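Maltose/maltodextrin-binding protein (Thermus thermophilus, PDB 2GH9) binds maltotriose and, as a member of the periplasmic solute-binding protein family, probably hands it to a transport system for uptake. Local coordinates at residues Ala21-Phe24 against Glu25-Ser28; Leu117-Lys121 against Lys122-Glu126; Gly188-Val191 against Gly192-Leu196. All blocks are in the same frame, centred on the assembly; numbering follows the deposited sequence.

Interaction 1 (Ala21-Phe24 against Glu25-Ser28)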
# COMPACT_ATOMS: atom_id res chain seq x y z
N ALA A 21 -19.70 1.94 12.48
CA ALA A 21 -20.86 1.17 12.01
C ALA A 21 -21.97 1.19 13.06
O ALA A 21 -23.16 1.31 12.72
CB ALA A 21 -20.46 -0.26 11.67
N ARG A 22 -21.57 1.04 14.33
CA ARG A 22 -22.52 1.11 15.45
C ARG A 22 -23.15 2.51 15.51
O ARG A 22 -24.38 2.64 15.50
CB ARG A 22 -21.82 0.75 16.78
CG ARG A 22 -21.57 -0.75 16.96
CD ARG A 22 -21.25 -1.10 18.40
NE ARG A 22 -20.07 -0.38 18.88
CZ ARG A 22 -18.81 -0.81 18.78
NH1 ARG A 22 -18.52 -2.00 18.24
NH2 ARG A 22 -17.83 -0.06 19.25
N THR A 23 -22.31 3.54 15.52
CA THR A 23 -22.76 4.93 15.49
C THR A 23 -23.74 5.26 14.33
O THR A 23 -24.71 5.98 14.55
CB THR A 23 -21.57 5.89 15.46
OG1 THR A 23 -20.74 5.65 16.60
CG2 THR A 23 -22.03 7.32 15.47
N PHE A 24 -23.48 4.73 13.13
CA PHE A 24 -24.39 4.94 11.99
C PHE A 24 -25.75 4.27 12.18
O PHE A 24 -26.74 4.76 11.67
CB PHE A 24 -23.78 4.42 10.68
CG PHE A 24 -24.53 4.86 9.45
CD1 PHE A 24 -24.42 6.16 8.99
CD2 PHE A 24 -25.31 3.97 8.74
CE1 PHE A 24 -25.09 6.57 7.83
CE2 PHE A 24 -25.99 4.37 7.58
CZ PHE A 24 -25.88 5.66 7.13
N GLU A 25 -25.80 3.15 12.89
CA GLU A 25 -27.08 2.54 13.19
C GLU A 25 -27.95 3.40 14.14
O GLU A 25 -29.16 3.26 14.15
CB GLU A 25 -26.89 1.14 13.76
CG GLU A 25 -28.17 0.31 13.87
CD GLU A 25 -27.96 -1.05 14.50
OE1 GLU A 25 -26.79 -1.51 14.56
OE2 GLU A 25 -28.97 -1.66 14.91
N ARG A 26 -27.32 4.27 14.92
CA ARG A 26 -28.03 5.13 15.87
C ARG A 26 -28.34 6.49 15.25
O ARG A 26 -29.39 7.05 15.50
CB ARG A 26 -27.23 5.28 17.17
CG ARG A 26 -27.40 4.12 18.12
CD ARG A 26 -26.70 4.34 19.46
NE ARG A 26 -25.27 4.02 19.36
CZ ARG A 26 -24.27 4.90 19.28
NH1 ARG A 26 -24.49 6.21 19.33
NH2 ARG A 26 -23.02 4.46 19.17
N THR A 27 -27.43 7.02 14.44
CA THR A 27 -27.73 8.21 13.67
C THR A 27 -28.28 7.85 12.28
O THR A 27 -27.97 8.53 11.30
CB THR A 27 -26.48 9.14 13.54
OG1 THR A 27 -25.60 8.65 12.51
CG2 THR A 27 -25.72 9.25 14.88
N SER A 28 -29.10 6.80 12.20
CA SER A 28 -29.61 6.29 10.92
C SER A 28 -30.77 5.30 11.07
O SER A 28 -31.75 5.38 10.34
CB SER A 28 -28.49 5.59 10.12
OG SER A 28 -28.81 5.38 8.76
O HOH W 1 -24.73 -1.30 12.63
O HOH W 2 -25.57 0.40 17.12
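T23 O gathers two backbone N-H groups near the end of helix 11-26. T27 N approaches nearly in line with the carbonyl at 2.9 Å, whereas R26 N, 3.1 Å from T23 O, stands 67° out of the carbonyl plane. Just before it, E25 N donates to A21 O (3.2 Å) and only weakly to R22 O, so i+4 and i+3 bonding overlap as the helix runs out. T27 OG1 adds a weak bond to T23 O.

On the outer side, the bent R26 chain lays its guanidinium over T23 CA, with R26 NH2 3.6 Å from T23 OG1, which itself bonds E19 O. A water held by R22 O reaches E25 OE1 weakly. F24 turns inward: its CG lies anti to the backbone N (chi1 -168°), which lays the ring against V32 and F286. S28 OG, which bonds T30 OG1, lies over one ring face, though the clash of S28 CB with F24 O makes its exact placing doubtful.

This is the C-terminal turn of the helix in the beta-alpha-beta unit of strand 3-7, helix 11-26 and strand 32-36, a building block of the periplasmic binding protein fold.

Interaction 2 (Leu117-Lys121 against Lys122-Glu126)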
# COMPACT_ATOMS: atom_id res chain seq x y z
N LEU A 117 11.11 2.65 6.30
CA LEU A 117 11.94 2.03 7.30
C LEU A 117 11.34 2.37 8.66
O LEU A 117 11.40 3.52 9.12
CB LEU A 117 13.39 2.52 7.19
CG LEU A 117 14.31 1.94 8.28
CD1 LEU A 117 14.47 0.45 8.03
CD2 LEU A 117 15.63 2.66 8.31
N ILE A 118 10.72 1.36 9.28
CA ILE A 118 10.16 1.49 10.60
C ILE A 118 11.13 0.76 11.55
O ILE A 118 11.40 -0.43 11.39
CB ILE A 118 8.75 0.93 10.69
CG1 ILE A 118 7.89 1.47 9.53
CG2 ILE A 118 8.10 1.29 12.06
CD1 ILE A 118 6.45 0.84 9.46
N TYR A 119 11.67 1.50 12.50
CA TYR A 119 12.70 0.99 13.41
C TYR A 119 12.24 1.03 14.85
O TYR A 119 11.66 2.02 15.29
CB TYR A 119 14.04 1.76 13.28
CG TYR A 119 14.00 3.25 13.48
CD1 TYR A 119 13.72 4.09 12.41
CD2 TYR A 119 14.27 3.83 14.73
CE1 TYR A 119 13.68 5.44 12.56
CE2 TYR A 119 14.24 5.19 14.89
CZ TYR A 119 13.94 6.00 13.80
OH TYR A 119 13.88 7.37 13.91
N ASN A 120 12.50 -0.08 15.55
CA ASN A 120 12.18 -0.23 16.96
C ASN A 120 13.29 0.44 17.77
O ASN A 120 14.44 -0.01 17.76
CB ASN A 120 12.05 -1.72 17.33
CG ASN A 120 11.61 -1.94 18.78
OD1 ASN A 120 11.69 -1.02 19.61
ND2 ASN A 120 11.17 -3.16 19.09
N LYS A 121 12.92 1.50 18.48
CA LYS A 121 13.85 2.35 19.25
C LYS A 121 14.53 1.72 20.48
O LYS A 121 15.41 2.32 21.08
CB LYS A 121 13.13 3.65 19.64
CG LYS A 121 12.93 4.60 18.48
CD LYS A 121 12.09 5.79 18.87
CE LYS A 121 12.25 6.93 17.88
NZ LYS A 121 11.41 8.07 18.24
N LYS A 122 14.10 0.52 20.84
CA LYS A 122 14.81 -0.32 21.79
C LYS A 122 16.14 -0.86 21.21
O LYS A 122 17.11 -1.06 21.94
CB LYS A 122 13.87 -1.46 22.18
CG LYS A 122 14.46 -2.75 22.65
CD LYS A 122 13.33 -3.68 23.01
CE LYS A 122 13.60 -5.10 22.63
NZ LYS A 122 12.33 -5.78 22.25
N TYR A 123 16.17 -1.09 19.90
CA TYR A 123 17.37 -1.51 19.19
C TYR A 123 18.07 -0.36 18.47
O TYR A 123 19.30 -0.37 18.32
CB TYR A 123 17.00 -2.55 18.16
CG TYR A 123 16.41 -3.82 18.71
CD1 TYR A 123 17.22 -4.81 19.24
CD2 TYR A 123 15.03 -4.04 18.67
CE1 TYR A 123 16.70 -6.00 19.73
CE2 TYR A 123 14.49 -5.24 19.16
CZ TYR A 123 15.34 -6.21 19.69
OH TYR A 123 14.85 -7.41 20.17
N VAL A 124 17.30 0.61 17.99
CA VAL A 124 17.81 1.65 17.12
C VAL A 124 17.33 3.01 17.60
O VAL A 124 16.19 3.40 17.33
CB VAL A 124 17.35 1.44 15.63
CG1 VAL A 124 17.96 2.49 14.74
CG2 VAL A 124 17.72 0.04 15.14
N LYS A 125 18.22 3.74 18.27
CA LYS A 125 17.85 5.05 18.81
C LYS A 125 17.67 6.11 17.72
O LYS A 125 16.72 6.89 17.77
CB LYS A 125 18.88 5.53 19.86
CG LYS A 125 18.97 4.66 21.13
CD LYS A 125 17.60 4.45 21.81
CE LYS A 125 17.63 3.35 22.88
NZ LYS A 125 18.10 2.00 22.39
N GLU A 126 18.56 6.12 16.73
CA GLU A 126 18.47 7.06 15.61
C GLU A 126 18.58 6.33 14.27
O GLU A 126 19.31 5.36 14.17
CB GLU A 126 19.55 8.13 15.72
CG GLU A 126 19.51 8.87 17.03
CD GLU A 126 19.46 10.36 16.88
OE1 GLU A 126 19.98 10.90 15.87
OE2 GLU A 126 18.91 11.01 17.81
O HOH W 3 15.18 8.29 16.17
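N120 folds the chain back on itself through both of its oxygens. Its backbone O takes V124 N at 2.9 Å and Y123 N at 3.0 Å, while N120 OD1 accepts K122 N at 3.1 Å in a fairly straight bond (166° at the hydrogen), though the donor stands above the amide's carbonyl plane. Having CG anti to the backbone N (chi1 -176°) brings OD1 forward over the turn. Weaker bonds come from K125, whose bent chain curls NZ back to K121 O and K122 O. A water links Y119 OH to K125 O, and Y123 OH bonds G225 O.

Among the non-classical contacts, V124 O is buried without a conventional partner; K121 CA-H points at it (3.2 Å between K121 CA and V124 O), and it also lies at the edge of the Y119 ring.

An amide-ring contact sets N120 ND2 at the edge of the Y123 ring, near its plane, with the two planes 89° apart.

Apolar contact is modest: Y119 CD2 meets V124 CG1 at 3.9 Å. A leucine in place of this asparagine would probably leave K122 N-H without its acceptor and the turn less firmly held.

An Asx turn combined with a backbone turn, the Asx motif, thus ends strand 116-120 of the four-stranded sheet.

Interaction 3 (Gly188-Val191 against Gly192-Leu196)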
# COMPACT_ATOMS: atom_id res chain seq x y z
N GLY A 188 11.69 -3.70 -16.27
CA GLY A 188 12.47 -4.76 -16.90
C GLY A 188 13.84 -4.24 -17.31
O GLY A 188 14.28 -3.17 -16.85
N GLY A 189 14.52 -5.01 -18.16
CA GLY A 189 15.84 -4.62 -18.67
C GLY A 189 16.87 -4.50 -17.58
O GLY A 189 16.86 -5.28 -16.63
N GLU A 190 17.75 -3.51 -17.71
CA GLU A 190 18.86 -3.32 -16.76
C GLU A 190 18.38 -2.96 -15.36
O GLU A 190 18.96 -3.43 -14.39
CB GLU A 190 19.84 -2.24 -17.24
CG GLU A 190 20.79 -2.71 -18.32
CD GLU A 190 21.54 -3.97 -17.92
OE1 GLU A 190 22.02 -4.04 -16.76
OE2 GLU A 190 21.64 -4.90 -18.77
N VAL A 191 17.34 -2.13 -15.29
CA VAL A 191 16.78 -1.69 -14.01
C VAL A 191 16.36 -2.92 -13.22
O VAL A 191 16.70 -3.06 -12.06
CB VAL A 191 15.56 -0.76 -14.18
CG1 VAL A 191 14.85 -0.52 -12.82
CG2 VAL A 191 15.97 0.54 -14.80
N GLY A 192 15.61 -3.79 -13.90
CA GLY A 192 15.07 -5.00 -13.30
C GLY A 192 16.14 -5.98 -12.86
O GLY A 192 16.06 -6.55 -11.78
N GLU A 193 17.15 -6.16 -13.71
CA GLU A 193 18.27 -7.05 -13.38
C GLU A 193 19.02 -6.55 -12.13
O GLU A 193 19.33 -7.34 -11.23
CB GLU A 193 19.23 -7.14 -14.57
CG GLU A 193 18.62 -7.84 -15.78
CD GLU A 193 19.50 -7.71 -17.05
OE1 GLU A 193 20.73 -7.65 -16.92
OE2 GLU A 193 18.93 -7.66 -18.18
N LYS A 194 19.28 -5.25 -12.06
CA LYS A 194 20.00 -4.70 -10.90
C LYS A 194 19.16 -4.75 -9.61
O LYS A 194 19.69 -5.03 -8.53
CB LYS A 194 20.46 -3.28 -11.18
CG LYS A 194 21.53 -3.16 -12.28
CD LYS A 194 21.49 -1.77 -12.92
CE LYS A 194 22.56 -1.55 -13.96
NZ LYS A 194 22.24 -0.39 -14.86
N ALA A 195 17.86 -4.46 -9.73
CA ALA A 195 16.96 -4.55 -8.59
C ALA A 195 16.93 -5.97 -8.05
O ALA A 195 17.08 -6.18 -6.86
CB ALA A 195 15.54 -4.11 -8.96
N LEU A 196 16.75 -6.94 -8.95
CA LEU A 196 16.66 -8.34 -8.53
C LEU A 196 17.96 -8.89 -7.92
O LEU A 196 17.91 -9.69 -6.98
CB LEU A 196 16.23 -9.24 -9.69
CG LEU A 196 14.80 -9.11 -10.19
CD1 LEU A 196 14.53 -10.24 -11.21
CD2 LEU A 196 13.82 -9.15 -9.02
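G192 packs closely against G188 in the N-terminal first turn of an alpha-helix, helix 189-204. The tight part is here: a beta carbon on G192 would come only 3.2 Å from G188 CA, leaving little room for a side chain. G189 has a positive phi (62°), a conformation that by itself favours glycine. The backbone bonds begin weakly, with G192 N 3.3 Å from G188 O, then settle: E193 N lies in the carbonyl plane of G189 at 3.1 Å from G189 O, and K194 N and A195 N donate to E190 O and V191 O. On the buried flank A195 and L196 rest on F163 of helix 156-166, and L196 also reaches I366 and V367 of helix 363-378.

The solvent side, formed by E190 and K194, is looser and more polar. The E190 chain bends at chi2 (-53°), which brings its carboxylate beside that of E193; the two planes stand 71° apart. E190 OE2 and E193 OE1 are 3.4 Å from each other, a like-charge approach that the nearby start of the helix, with its partial positive charge, may ease. K194 extends along the same flank, but K194 NZ stays 4.1 Å from E190 OE1, beyond a salt bridge, so it probably offsets the acidic pair only in part. Its aliphatic stem does more of the touching, running over the E190 carbonyl and against F166. E193 marks the border between this side and helix 363-378, where it meets V363 and K364, and it leans on the backbone of the preceding turn: E193 CG passes 3.2 Å from G189 O.

Overall arrangement
The three contacts are local turns in one chain, each ending or starting a regular element, and they are strung along it in series. Interaction 1 belongs to the lobe built on the larger mixed sheet; interactions 2 and 3 lie in the other lobe, 30 Å apart between centres and about 17 Å between nearest atoms. Interactions 1 and 3 fall on opposite sides of the chain's centre, 51 Å apart between centres; interactions 1 and 2 are 40 Å apart between centres, about 26 Å between nearest atoms. Maltotriose sits in the cleft between the lobes. The contact centres lie 29, 22 and 22 Å from the chain's centre, consistent with places away from that cleft.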